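Local coordinates for putative 2OG-Fe(II) oxygenase family protein (Caulobacter crescentus CB15, PDB 3OOX) that probably acts as an iron(II)- and 2-oxoglutarate-dependent oxygenase, perhaps of the ethylene-forming kind that also oxidises L-arginine, at residues L171-Y176 / Y263-F268; G78-G83 / F98-R103; I197-G202 / G225-N230; A46-A51 / S132-S137. One frame throughout, in Å; residues are numbered along the deposited sequence.

Contacts 1, 2 and 3 are antiparallel strand pairs of one large sheet, whereas contact 4 joins two helices packed against it. Contact 1, partly buried, holds the middle of the sheet and touches the other three: strand 170-176 neighbours strand 97-101 of contact 2, and strand 262-269 neighbours strand 197-201 of contact 3. The other contacts are buried. Contact 3 is most central and mostly aliphatic. Contacts 2 and 4 lie farther out without being surface contacts: contact 2 includes strand 78-80, one of the two outermost, and is richer in aromatic rings, while contact 4 relies on stacking and aliphatic packing, its L134 meeting L201 of contact 3.

Contact 1: L171-Y176 / Y263-F268; sequences LRLLHY and YSTPFF
The imidazole of H175 lies beside the phenol ring of Y263, the planes 10° apart but displaced, leaving little of one ring above the other. CD2 of H175 comes over a face of the tyrosine, 3.3 Å from its CE2. The two residues are an antiparallel non-hydrogen-bonded pair in the main sheet of the double-stranded beta-helix (jelly-roll) fold expected of 2OG-Fe(II) oxygenases. H175 CG stands anti to the backbone N (chi1 170°), while Y263 CG lies beside its own N, and both side chains run the same way. ND1 of the imidazole is hydrogen-bonded to E97. One step along, L174 and S264 exchange two backbone bonds: L174 N to S264 O and S264 N to L174 O, each 2.9 Å.

Strand 262-269 is then interrupted at T265 and P266, and the proline has no N-H to offer R172 O. That oxygen instead receives a CA-H contact from T265 CA at 3.0 Å. Regular pairing resumes where R172 N reaches P266 O at 3.0 Å, a nearly straight bond. L171 sets CD1 against the carbonyl oxygens of T265 and P266, and its CB 4.1 Å from F267 CD1. The arginine chain bends at chi3 (-72°), its NE bonding to H100, and the guanidinium offers a face to F268, whose CE2 stands over its centre and whose CZ lies 3.6 Å from R172 NH1.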
loop_
_atom_site.group_PDB
_atom_site.type_symbol
_atom_site.label_atom_id
_atom_site.label_comp_id
_atom_site.label_asym_id
_atom_site.label_seq_id
_atom_site.Cartn_x
_atom_site.Cartn_y
_atom_site.Cartn_z
ATOM N N LEU A 171 3.432 -6.592 2.785
ATOM C CA LEU A 171 2.012 -6.933 2.787
ATOM C C LEU A 171 1.534 -6.813 4.215
ATOM O O LEU A 171 2.083 -7.462 5.124
ATOM C CB LEU A 171 1.763 -8.355 2.309
ATOM C CG LEU A 171 0.323 -8.838 2.295
ATOM C CD1 LEU A 171 -0.551 -7.945 1.388
ATOM C CD2 LEU A 171 0.239 -10.312 1.830
ATOM N N ARG A 172 0.554 -5.923 4.449
ATOM C CA ARG A 172 -0.011 -5.719 5.761
ATOM C C ARG A 172 -1.381 -6.387 5.772
ATOM O O ARG A 172 -2.193 -6.195 4.877
ATOM C CB ARG A 172 -0.212 -4.226 6.009
ATOM C CG ARG A 172 -1.020 -3.881 7.297
ATOM C CD ARG A 172 -1.175 -2.369 7.430
ATOM N NE ARG A 172 0.073 -1.729 7.803
ATOM C CZ ARG A 172 0.260 -0.414 7.805
ATOM N NH1 ARG A 172 -0.723 0.412 7.447
ATOM N NH2 ARG A 172 1.435 0.055 8.155
ATOM N N LEU A 173 -1.626 -7.151 6.829
ATOM C CA LEU A 173 -2.950 -7.695 7.131
ATOM C C LEU A 173 -3.460 -6.903 8.345
ATOM O O LEU A 173 -2.780 -6.805 9.366
ATOM C CB LEU A 173 -2.863 -9.188 7.454
ATOM C CG LEU A 173 -1.985 -10.035 6.528
ATOM C CD1 LEU A 173 -1.913 -11.490 7.070
ATOM C CD2 LEU A 173 -2.481 -10.008 5.073
ATOM N N LEU A 174 -4.644 -6.304 8.220
ATOM C CA LEU A 174 -5.182 -5.377 9.217
ATOM C C LEU A 174 -6.597 -5.811 9.587
ATOM O O LEU A 174 -7.401 -6.094 8.706
ATOM C CB LEU A 174 -5.215 -3.953 8.642
ATOM C CG LEU A 174 -5.752 -2.760 9.416
ATOM C CD1 LEU A 174 -5.044 -2.610 10.744
ATOM C CD2 LEU A 174 -5.634 -1.489 8.533
ATOM N N HIS A 175 -6.896 -5.847 10.885
ATOM C CA HIS A 175 -8.208 -6.194 11.380
ATOM C C HIS A 175 -8.691 -5.168 12.378
ATOM O O HIS A 175 -7.991 -4.895 13.381
ATOM C CB HIS A 175 -8.147 -7.564 12.060
ATOM C CG HIS A 175 -9.382 -7.950 12.827
ATOM N ND1 HIS A 175 -9.314 -8.484 14.093
ATOM C CD2 HIS A 175 -10.704 -7.926 12.503
ATOM C CE1 HIS A 175 -10.537 -8.754 14.524
ATOM N NE2 HIS A 175 -11.399 -8.407 13.586
ATOM N N TYR A 176 -9.885 -4.623 12.111
ATOM C CA TYR A 176 -10.635 -3.822 13.070
ATOM C C TYR A 176 -11.795 -4.654 13.625
ATOM O O TYR A 176 -12.742 -4.935 12.875
ATOM C CB TYR A 176 -11.241 -2.588 12.397
ATOM C CG TYR A 176 -10.274 -1.483 12.083
ATOM C CD1 TYR A 176 -9.589 -1.464 10.886
ATOM C CD2 TYR A 176 -10.079 -0.430 12.990
ATOM C CE1 TYR A 176 -8.690 -0.415 10.584
ATOM C CE2 TYR A 176 -9.202 0.599 12.711
ATOM C CZ TYR A 176 -8.525 0.608 11.502
ATOM O OH TYR A 176 -7.643 1.640 11.250
ATOM N N TYR A 263 -11.495 -6.142 7.591
ATOM C CA TYR A 263 -10.154 -6.639 7.290
ATOM C C TYR A 263 -9.702 -5.938 6.033
ATOM O O TYR A 263 -10.494 -5.680 5.109
ATOM C CB TYR A 263 -10.142 -8.151 7.033
ATOM C CG TYR A 263 -10.680 -8.952 8.165
ATOM C CD1 TYR A 263 -12.042 -9.183 8.283
ATOM C CD2 TYR A 263 -9.837 -9.462 9.145
ATOM C CE1 TYR A 263 -12.546 -9.905 9.327
ATOM C CE2 TYR A 263 -10.321 -10.190 10.198
ATOM C CZ TYR A 263 -11.680 -10.416 10.285
ATOM O OH TYR A 263 -12.175 -11.150 11.328
ATOM N N SER A 264 -8.422 -5.642 5.981
ATOM C CA SER A 264 -7.801 -5.048 4.809
ATOM C C SER A 264 -6.410 -5.647 4.625
ATOM O O SER A 264 -5.761 -5.991 5.602
ATOM C CB SER A 264 -7.714 -3.535 4.994
ATOM O OG SER A 264 -7.304 -2.879 3.807
ATOM N N THR A 265 -5.958 -5.750 3.386
ATOM C CA THR A 265 -4.652 -6.335 3.094
ATOM C C THR A 265 -3.874 -5.483 2.086
ATOM O O THR A 265 -3.510 -5.968 0.997
ATOM C CB THR A 265 -4.769 -7.805 2.598
ATOM O OG1 THR A 265 -5.393 -7.838 1.302
ATOM C CG2 THR A 265 -5.578 -8.660 3.609
ATOM N N PRO A 266 -3.554 -4.221 2.438
ATOM C CA PRO A 266 -2.778 -3.393 1.541
ATOM C C PRO A 266 -1.344 -3.903 1.314
ATOM O O PRO A 266 -0.729 -4.422 2.221
ATOM C CB PRO A 266 -2.741 -2.031 2.243
ATOM C CG PRO A 266 -2.944 -2.357 3.675
ATOM C CD PRO A 266 -3.883 -3.531 3.695
ATOM N N PHE A 267 -0.835 -3.673 0.100
ATOM C CA PHE A 267 0.527 -4.031 -0.263
ATOM C C PHE A 267 1.281 -2.744 -0.533
ATOM O O PHE A 267 0.923 -2.001 -1.472
ATOM C CB PHE A 267 0.531 -4.938 -1.488
ATOM C CG PHE A 267 1.911 -5.373 -1.900
ATOM C CD1 PHE A 267 2.546 -6.411 -1.239
ATOM C CD2 PHE A 267 2.592 -4.711 -2.887
ATOM C CE1 PHE A 267 3.801 -6.804 -1.545
ATOM C CE2 PHE A 267 3.886 -5.121 -3.203
ATOM C CZ PHE A 267 4.456 -6.205 -2.545
ATOM N N PHE A 268 2.310 -2.492 0.267
ATOM C CA PHE A 268 3.167 -1.310 0.168
ATOM C C PHE A 268 4.407 -1.676 -0.645
ATOM O O PHE A 268 5.388 -2.258 -0.109
ATOM C CB PHE A 268 3.530 -0.819 1.566
ATOM C CG PHE A 268 2.345 -0.430 2.398
ATOM C CD1 PHE A 268 1.804 0.840 2.299
ATOM C CD2 PHE A 268 1.758 -1.327 3.278
ATOM C CE1 PHE A 268 0.736 1.213 3.092
ATOM C CE2 PHE A 268 0.641 -0.961 4.025
ATOM C CZ PHE A 268 0.128 0.312 3.907
#

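Contact 2: G78-G83 / F98-R103; sequences GYIPFG and FWHMGR
With chi1 at -177° and chi2 at -86°, W99 turns its indole back across the neighbouring strand and lays a face on the backbone of G78. The G78 CA stands 3.8 Å from the centroid of the six-membered ring, almost on its normal, a CH-pi contact. On the other side of the sheet, I80 CG1 lies anti to the carbonyl carbon, and the extended chain brings CD1 to the edge of the H100 ring, 3.7 Å from CE1, between the nitrogens that bond to G75 and R172. I80 CB also packs on F98 CB at 3.9 Å. Four backbone bonds join G78 with H100 and I80 with F98, including I80 N to F98 O at 2.9 Å. Y79 sits between these pairs, its CD1 3.3 Å from F98 O and its hydroxyl bonded to E97. This antiparallel pair forms one margin of the main sheet: strand 78-80 is outermost, strand 97-101 continues to strand 170-176, and W99 meets F127 of helix 127-152 edge to face.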
loop_
_atom_site.group_PDB
_atom_site.type_symbol
_atom_site.label_atom_id
_atom_site.label_comp_id
_atom_site.label_asym_id
_atom_site.label_seq_id
_atom_site.Cartn_x
_atom_site.Cartn_y
_atom_site.Cartn_z
ATOM N N GLY A 78 5.726 -9.756 11.544
ATOM C CA GLY A 78 4.864 -10.387 12.532
ATOM C C GLY A 78 3.720 -9.520 13.035
ATOM O O GLY A 78 3.158 -8.713 12.301
ATOM N N TYR A 79 3.358 -9.737 14.295
ATOM C CA TYR A 79 2.097 -9.271 14.852
ATOM C C TYR A 79 2.276 -7.979 15.647
ATOM O O TYR A 79 3.258 -7.800 16.372
ATOM C CB TYR A 79 1.544 -10.376 15.753
ATOM C CG TYR A 79 0.271 -10.028 16.464
ATOM C CD1 TYR A 79 -0.887 -9.791 15.746
ATOM C CD2 TYR A 79 0.223 -9.985 17.838
ATOM C CE1 TYR A 79 -2.085 -9.486 16.389
ATOM C CE2 TYR A 79 -0.975 -9.676 18.517
ATOM C CZ TYR A 79 -2.112 -9.410 17.766
ATOM O OH TYR A 79 -3.303 -9.111 18.411
ATOM N N ILE A 80 1.289 -7.074 15.529
ATOM C CA ILE A 80 1.193 -5.904 16.383
ATOM C C ILE A 80 -0.184 -5.955 17.054
ATOM O O ILE A 80 -1.209 -5.968 16.368
ATOM C CB ILE A 80 1.301 -4.581 15.586
ATOM C CG1 ILE A 80 2.612 -4.528 14.775
ATOM C CG2 ILE A 80 1.169 -3.399 16.541
ATOM C CD1 ILE A 80 2.749 -3.270 13.892
ATOM N N PRO A 81 -0.198 -5.994 18.379
ATOM C CA PRO A 81 -1.463 -6.050 19.105
ATOM C C PRO A 81 -2.182 -4.724 19.192
ATOM O O PRO A 81 -1.648 -3.698 18.822
ATOM C CB PRO A 81 -1.040 -6.517 20.498
ATOM C CG PRO A 81 0.263 -5.940 20.681
ATOM C CD PRO A 81 0.938 -5.995 19.320
ATOM N N PHE A 82 -3.410 -4.779 19.690
ATOM C CA PHE A 82 -4.169 -3.583 20.023
ATOM C C PHE A 82 -3.343 -2.690 20.933
ATOM O O PHE A 82 -2.624 -3.178 21.797
ATOM C CB PHE A 82 -5.510 -3.964 20.695
ATOM C CG PHE A 82 -6.361 -4.872 19.857
ATOM C CD1 PHE A 82 -6.861 -4.450 18.639
ATOM C CD2 PHE A 82 -6.634 -6.170 20.265
ATOM C CE1 PHE A 82 -7.629 -5.275 17.843
ATOM C CE2 PHE A 82 -7.409 -7.015 19.469
ATOM C CZ PHE A 82 -7.909 -6.561 18.254
ATOM N N GLY A 83 -3.435 -1.386 20.697
ATOM C CA GLY A 83 -2.711 -0.384 21.488
ATOM C C GLY A 83 -3.539 0.880 21.642
ATOM O O GLY A 83 -4.678 0.946 21.176
ATOM N N PHE A 98 -2.441 -5.899 13.571
ATOM C CA PHE A 98 -1.703 -6.003 12.318
ATOM C C PHE A 98 -0.888 -7.293 12.238
ATOM O O PHE A 98 -0.389 -7.765 13.250
ATOM C CB PHE A 98 -0.628 -4.902 12.213
ATOM C CG PHE A 98 -1.160 -3.461 12.234
ATOM C CD1 PHE A 98 -1.518 -2.841 13.422
ATOM C CD2 PHE A 98 -1.168 -2.706 11.084
ATOM C CE1 PHE A 98 -1.935 -1.540 13.438
ATOM C CE2 PHE A 98 -1.587 -1.377 11.082
ATOM C CZ PHE A 98 -1.990 -0.807 12.249
ATOM N N TRP A 99 -0.670 -7.739 11.007
ATOM C CA TRP A 99 0.395 -8.680 10.670
ATOM C C TRP A 99 1.175 -8.074 9.506
ATOM O O TRP A 99 0.571 -7.632 8.533
ATOM C CB TRP A 99 -0.165 -10.042 10.224
ATOM C CG TRP A 99 0.947 -11.011 9.945
ATOM C CD1 TRP A 99 1.635 -11.170 8.769
ATOM C CD2 TRP A 99 1.525 -11.928 10.879
ATOM N NE1 TRP A 99 2.604 -12.138 8.911
ATOM C CE2 TRP A 99 2.558 -12.611 10.202
ATOM C CE3 TRP A 99 1.254 -12.265 12.216
ATOM C CZ2 TRP A 99 3.328 -13.608 10.833
ATOM C CZ3 TRP A 99 2.037 -13.258 12.846
ATOM C CH2 TRP A 99 3.050 -13.914 12.143
ATOM N N HIS A 100 2.488 -8.050 9.597
ATOM C CA HIS A 100 3.307 -7.595 8.492
ATOM C C HIS A 100 4.219 -8.685 7.947
ATOM O O HIS A 100 4.939 -9.336 8.708
ATOM C CB HIS A 100 4.165 -6.421 8.930
ATOM C CG HIS A 100 3.376 -5.171 9.124
ATOM N ND1 HIS A 100 3.432 -4.428 10.280
ATOM C CD2 HIS A 100 2.490 -4.546 8.309
ATOM C CE1 HIS A 100 2.621 -3.383 10.160
ATOM N NE2 HIS A 100 2.033 -3.434 8.974
HETATM N N MSE A 101 4.159 -8.841 6.634
HETATM C CA MSE A 101 5.045 -9.727 5.904
HETATM C C MSE A 101 5.919 -8.882 5.008
HETATM O O MSE A 101 5.408 -8.117 4.194
HETATM C CB MSE A 101 4.246 -10.720 5.051
HETATM C CG MSE A 101 5.155 -11.676 4.240
HETATM SE SE MSE A 101 4.166 -12.627 2.888
HETATM C CE MSE A 101 5.732 -13.093 1.782
ATOM N N GLY A 102 7.234 -9.059 5.154
ATOM C CA GLY A 102 8.205 -8.457 4.248
ATOM C C GLY A 102 8.639 -9.434 3.178
ATOM O O GLY A 102 8.109 -10.537 3.060
ATOM N N ARG A 103 9.670 -9.058 2.419
ATOM C CA ARG A 103 10.195 -9.932 1.359
ATOM C C ARG A 103 10.953 -11.115 1.944
ATOM O O ARG A 103 11.757 -10.924 2.837
ATOM C CB ARG A 103 11.145 -9.150 0.449
ATOM C CG ARG A 103 11.529 -9.980 -0.783
ATOM C CD ARG A 103 12.175 -9.171 -1.873
ATOM N NE ARG A 103 11.214 -8.264 -2.520
ATOM C CZ ARG A 103 10.262 -8.586 -3.371
ATOM N NH1 ARG A 103 10.131 -9.829 -3.807
ATOM N NH2 ARG A 103 9.466 -7.630 -3.830
#

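Contact 3: I197-G202 / G225-N230; sequences ITLLLG and GCLVIN. With EDO (1,2-ethanediol), chain F.
T198 pairs with N230 and L200 with V228 through two backbone hydrogen bonds each, an antiparallel arrangement in the main sheet of the double-stranded beta-helix expected of this family. The shortest is L200 N to V228 O at 2.8 Å, and CA-H contacts such as I229 CA to T198 O (3.1 Å) fill the steps between.

Aliphatic packing occupies the face carrying L199, L201, L227 and I229. L201 and L227 run side by side with their CD2 atoms 3.4 Å apart, a close approach for two methyl groups. L199 CD2 meets I229 CG1 at 4.1 Å. Helix 127-152 covers this face.

The opposite face is mixed: L200 and V228 share it with a polar pair, T198 and N230, at one end. N230 brings OD1 within 3.3 Å of T198 CB. T198 OG1 and N230 ND2 bond to D193 OD2, and N195 ND2 also bonds to T198 OG1.

At the far end one water accepts from G202 N (2.7 Å), donates to C226 O and hydrogen-bonds to O1 of a 1,2-ethanediol, probably from the crystallisation liquor, which also accepts from G225 N (2.6 Å).

The helix-facing side is thus wholly hydrocarbon, whereas the other turns polar only where D193 bonds to side chains of both strands and probably steadies their orientation.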
loop_
_atom_site.group_PDB
_atom_site.type_symbol
_atom_site.label_atom_id
_atom_site.label_comp_id
_atom_site.label_asym_id
_atom_site.label_seq_id
_atom_site.Cartn_x
_atom_site.Cartn_y
_atom_site.Cartn_z
ATOM N N ILE A 197 4.423 2.709 -4.706
ATOM C CA ILE A 197 2.970 2.704 -4.838
ATOM C C ILE A 197 2.378 1.728 -3.832
ATOM O O ILE A 197 3.040 0.779 -3.417
ATOM C CB ILE A 197 2.460 2.319 -6.248
ATOM C CG1 ILE A 197 3.040 0.972 -6.709
ATOM C CG2 ILE A 197 2.821 3.439 -7.256
ATOM C CD1 ILE A 197 2.401 0.447 -8.044
ATOM N N THR A 198 1.114 1.953 -3.451
ATOM C CA THR A 198 0.386 1.049 -2.558
ATOM C C THR A 198 -0.858 0.530 -3.300
ATOM O O THR A 198 -1.574 1.287 -4.018
ATOM C CB THR A 198 -0.016 1.796 -1.269
ATOM O OG1 THR A 198 1.188 2.260 -0.668
ATOM C CG2 THR A 198 -0.772 0.905 -0.282
ATOM N N LEU A 199 -1.103 -0.790 -3.187
ATOM C CA LEU A 199 -2.182 -1.471 -3.862
ATOM C C LEU A 199 -3.175 -2.041 -2.852
ATOM O O LEU A 199 -2.788 -2.848 -2.005
ATOM C CB LEU A 199 -1.632 -2.589 -4.756
ATOM C CG LEU A 199 -0.749 -2.121 -5.900
ATOM C CD1 LEU A 199 0.719 -2.281 -5.528
ATOM C CD2 LEU A 199 -1.090 -2.849 -7.219
ATOM N N LEU A 200 -4.440 -1.629 -2.951
ATOM C CA LEU A 200 -5.470 -1.992 -1.970
ATOM C C LEU A 200 -6.653 -2.693 -2.596
ATOM O O LEU A 200 -7.433 -2.092 -3.339
ATOM C CB LEU A 200 -5.982 -0.729 -1.275
ATOM C CG LEU A 200 -7.020 -0.909 -0.182
ATOM C CD1 LEU A 200 -6.478 -1.634 1.032
ATOM C CD2 LEU A 200 -7.584 0.465 0.180
ATOM N N LEU A 201 -6.774 -3.966 -2.254
ATOM C CA LEU A 201 -7.991 -4.713 -2.538
ATOM C C LEU A 201 -9.141 -4.357 -1.578
ATOM O O LEU A 201 -8.907 -3.848 -0.478
ATOM C CB LEU A 201 -7.745 -6.209 -2.405
ATOM C CG LEU A 201 -6.752 -6.795 -3.395
ATOM C CD1 LEU A 201 -6.199 -8.149 -2.813
ATOM C CD2 LEU A 201 -7.367 -6.941 -4.795
ATOM N N GLY A 202 -10.368 -4.660 -1.983
ATOM C CA GLY A 202 -11.513 -4.692 -1.056
ATOM C C GLY A 202 -11.987 -3.369 -0.508
ATOM O O GLY A 202 -12.630 -3.343 0.548
ATOM N N GLY A 225 -14.009 -6.246 -6.731
ATOM C CA GLY A 225 -13.019 -6.775 -7.677
ATOM C C GLY A 225 -12.137 -5.714 -8.293
ATOM O O GLY A 225 -11.752 -5.814 -9.469
ATOM N N CYS A 226 -11.810 -4.680 -7.504
ATOM C CA CYS A 226 -10.883 -3.654 -7.970
ATOM C C CYS A 226 -9.682 -3.513 -7.027
ATOM O O CYS A 226 -9.676 -4.012 -5.909
ATOM C CB CYS A 226 -11.550 -2.265 -8.089
ATOM S SG CYS A 226 -12.891 -2.071 -9.288
ATOM N N LEU A 227 -8.654 -2.841 -7.538
ATOM C CA LEU A 227 -7.528 -2.377 -6.752
ATOM C C LEU A 227 -7.538 -0.858 -6.757
ATOM O O LEU A 227 -7.642 -0.228 -7.807
ATOM C CB LEU A 227 -6.197 -2.864 -7.354
ATOM C CG LEU A 227 -5.834 -4.322 -7.087
ATOM C CD1 LEU A 227 -4.843 -4.824 -8.140
ATOM C CD2 LEU A 227 -5.241 -4.504 -5.685
ATOM N N VAL A 228 -7.437 -0.271 -5.566
ATOM C CA VAL A 228 -7.235 1.167 -5.452
ATOM C C VAL A 228 -5.720 1.348 -5.262
ATOM O O VAL A 228 -5.115 0.725 -4.407
ATOM C CB VAL A 228 -7.962 1.771 -4.248
ATOM C CG1 VAL A 228 -7.607 3.266 -4.123
ATOM C CG2 VAL A 228 -9.486 1.577 -4.383
ATOM N N ILE A 229 -5.114 2.164 -6.103
ATOM C CA ILE A 229 -3.667 2.309 -6.106
ATOM C C ILE A 229 -3.298 3.758 -5.862
ATOM O O ILE A 229 -3.922 4.648 -6.425
ATOM C CB ILE A 229 -3.072 1.861 -7.434
ATOM C CG1 ILE A 229 -3.543 0.430 -7.749
ATOM C CG2 ILE A 229 -1.511 1.936 -7.376
ATOM C CD1 ILE A 229 -3.598 0.094 -9.208
ATOM N N ASN A 230 -2.298 3.993 -5.021
ATOM C CA ASN A 230 -1.802 5.380 -4.780
ATOM C C ASN A 230 -0.298 5.501 -4.888
ATOM O O ASN A 230 0.459 4.559 -4.582
ATOM C CB ASN A 230 -2.288 5.975 -3.443
ATOM C CG ASN A 230 -1.790 5.229 -2.232
ATOM O OD1 ASN A 230 -2.229 4.104 -1.976
ATOM N ND2 ASN A 230 -0.861 5.843 -1.466
HETATM C C1 EDO F . -13.525 -8.000 -3.374
HETATM O O1 EDO F . -13.629 -6.829 -4.212
HETATM C C2 EDO F . -13.665 -9.310 -4.148
HETATM O O2 EDO F . -14.779 -9.282 -5.063
HETATM O O HOH W 1 -10.441 -1.942 -3.822
HETATM O O HOH W 2 -10.825 -6.082 -4.285
#

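Contact 4: A46-A51 / S132-S137; sequences ARIDAA and SWLYNS
R47 of helix 45-59 stacks on W133 of helix 127-152, a cation-pi contact between two helices, the second packed against the main sheet of the oxygenase fold; the two short segments cross at -125° with their axes 9.1 Å apart. In the conformer described, one of two modelled for R47, the guanidinium lies flat on the indole, planes 16° apart and centres 3.7 Å apart. A bend at chi3 (79°) folds this copy of the arginine so that CZ settles over CD1 of the five-membered ring.

CH-pi contact extends the same overlap: R47 CB sits 3.5 Å from the centroid of the six-membered ring, nearly on its normal. One arginine thus spans both rings of the indole, while S137 CB lies over the opposite face.

Aliphatic packing completes the contact. I48 CG1 approaches the indole edge in its plane, 3.9 Å from CZ3, and also touches L134 CD1. Both I48 and L134 go on to meet L201 of the sheet. One turn farther along helix 45-59, A51 CB rests against L134 CD2 at 3.7 Å.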
loop_
_atom_site.group_PDB
_atom_site.type_symbol
_atom_site.label_atom_id
_atom_site.label_comp_id
_atom_site.label_asym_id
_atom_site.label_seq_id
_atom_site.Cartn_x
_atom_site.Cartn_y
_atom_site.Cartn_z
ATOM N N ALA A 46 -10.131 -16.770 -5.969
ATOM C CA ALA A 46 -10.107 -17.807 -4.953
ATOM C C ALA A 46 -8.825 -17.811 -4.103
ATOM O O ALA A 46 -8.868 -18.077 -2.903
ATOM C CB ALA A 46 -10.343 -19.189 -5.617
ATOM N N ARG A 47 -7.692 -17.459 -4.703
ATOM C CA ARG A 47 -6.445 -17.412 -3.961
ATOM C C ARG A 47 -6.330 -16.113 -3.153
ATOM O O ARG A 47 -5.774 -16.132 -2.043
ATOM C CB ARG A 47 -5.254 -17.621 -4.883
ATOM C CG ARG A 47 -5.277 -18.990 -5.564
ATOM C CD ARG A 47 -3.990 -19.265 -6.328
ATOM N NE ARG A 47 -2.915 -19.681 -5.434
ATOM C CZ ARG A 47 -1.794 -20.279 -5.821
ATOM N NH1 ARG A 47 -1.571 -20.532 -7.105
ATOM N NH2 ARG A 47 -0.883 -20.615 -4.918
ATOM N N ILE A 48 -6.892 -15.009 -3.666
ATOM C CA ILE A 48 -7.017 -13.780 -2.834
ATOM C C ILE A 48 -7.842 -14.159 -1.599
ATOM O O ILE A 48 -7.416 -13.939 -0.448
ATOM C CB ILE A 48 -7.715 -12.599 -3.563
ATOM C CG1 ILE A 48 -6.850 -12.026 -4.691
ATOM C CG2 ILE A 48 -8.094 -11.452 -2.564
ATOM C CD1 ILE A 48 -7.603 -11.033 -5.557
ATOM N N ASP A 49 -8.997 -14.803 -1.835
ATOM C CA ASP A 49 -9.920 -15.133 -0.745
ATOM C C ASP A 49 -9.297 -16.095 0.273
ATOM O O ASP A 49 -9.550 -15.980 1.488
ATOM C CB ASP A 49 -11.242 -15.707 -1.285
ATOM C CG ASP A 49 -12.093 -14.682 -2.002
ATOM O OD1 ASP A 49 -11.755 -13.472 -2.023
ATOM O OD2 ASP A 49 -13.127 -15.095 -2.561
ATOM N N ALA A 50 -8.476 -17.030 -0.199
ATOM C CA ALA A 50 -7.725 -17.934 0.687
ATOM C C ALA A 50 -6.743 -17.172 1.579
ATOM O O ALA A 50 -6.606 -17.485 2.761
ATOM C CB ALA A 50 -6.990 -18.978 -0.109
ATOM N N ALA A 51 -6.054 -16.187 1.014
ATOM C CA ALA A 51 -5.155 -15.365 1.832
ATOM C C ALA A 51 -5.958 -14.617 2.891
ATOM O O ALA A 51 -5.565 -14.593 4.065
ATOM C CB ALA A 51 -4.367 -14.407 0.971
ATOM N N SER A 132 1.825 -15.638 1.272
ATOM C CA SER A 132 2.972 -15.398 0.379
ATOM C C SER A 132 2.502 -15.262 -1.063
ATOM O O SER A 132 3.006 -14.425 -1.801
ATOM C CB SER A 132 4.045 -16.499 0.502
ATOM O OG SER A 132 4.673 -16.512 1.763
ATOM N N TRP A 133 1.520 -16.077 -1.476
ATOM C CA TRP A 133 0.958 -15.954 -2.824
ATOM C C TRP A 133 0.420 -14.532 -3.048
ATOM O O TRP A 133 0.624 -13.931 -4.097
ATOM C CB TRP A 133 -0.144 -16.975 -3.093
ATOM C CG TRP A 133 -0.777 -16.795 -4.453
ATOM C CD1 TRP A 133 -0.378 -17.407 -5.635
ATOM C CD2 TRP A 133 -1.869 -15.924 -4.816
ATOM N NE1 TRP A 133 -1.169 -16.985 -6.676
ATOM C CE2 TRP A 133 -2.074 -16.064 -6.218
ATOM C CE3 TRP A 133 -2.687 -15.034 -4.104
ATOM C CZ2 TRP A 133 -3.070 -15.362 -6.901
ATOM C CZ3 TRP A 133 -3.668 -14.329 -4.798
ATOM C CH2 TRP A 133 -3.848 -14.500 -6.182
ATOM N N LEU A 134 -0.265 -13.999 -2.039
ATOM C CA LEU A 134 -0.870 -12.682 -2.187
ATOM C C LEU A 134 0.185 -11.578 -2.292
ATOM O O LEU A 134 0.047 -10.645 -3.108
ATOM C CB LEU A 134 -1.868 -12.409 -1.050
ATOM C CG LEU A 134 -2.678 -11.096 -1.157
ATOM C CD1 LEU A 134 -3.526 -11.009 -2.403
ATOM C CD2 LEU A 134 -3.563 -10.872 0.087
ATOM N N TYR A 135 1.233 -11.693 -1.481
ATOM C CA TYR A 135 2.390 -10.778 -1.516
ATOM C C TYR A 135 2.950 -10.703 -2.950
ATOM O O TYR A 135 3.071 -9.636 -3.547
ATOM C CB TYR A 135 3.473 -11.250 -0.533
ATOM C CG TYR A 135 4.714 -10.378 -0.441
ATOM C CD1 TYR A 135 5.628 -10.313 -1.491
ATOM C CD2 TYR A 135 4.948 -9.568 0.665
ATOM C CE1 TYR A 135 6.734 -9.539 -1.430
ATOM C CE2 TYR A 135 6.091 -8.744 0.744
ATOM C CZ TYR A 135 6.981 -8.735 -0.335
ATOM O OH TYR A 135 8.070 -7.915 -0.299
ATOM N N ASN A 136 3.230 -11.878 -3.493
ATOM C CA ASN A 136 3.860 -11.918 -4.812
ATOM C C ASN A 136 2.895 -11.551 -5.930
ATOM O O ASN A 136 3.298 -10.940 -6.933
ATOM C CB ASN A 136 4.488 -13.306 -5.026
ATOM C CG ASN A 136 5.705 -13.535 -4.127
ATOM O OD1 ASN A 136 5.742 -14.523 -3.368
ATOM N ND2 ASN A 136 6.664 -12.622 -4.168
ATOM N N SER A 137 1.617 -11.880 -5.772
ATOM C CA SER A 137 0.610 -11.487 -6.734
ATOM C C SER A 137 0.421 -9.971 -6.814
ATOM O O SER A 137 0.307 -9.400 -7.890
ATOM C CB SER A 137 -0.708 -12.148 -6.367
ATOM O OG SER A 137 -1.708 -11.741 -7.250
#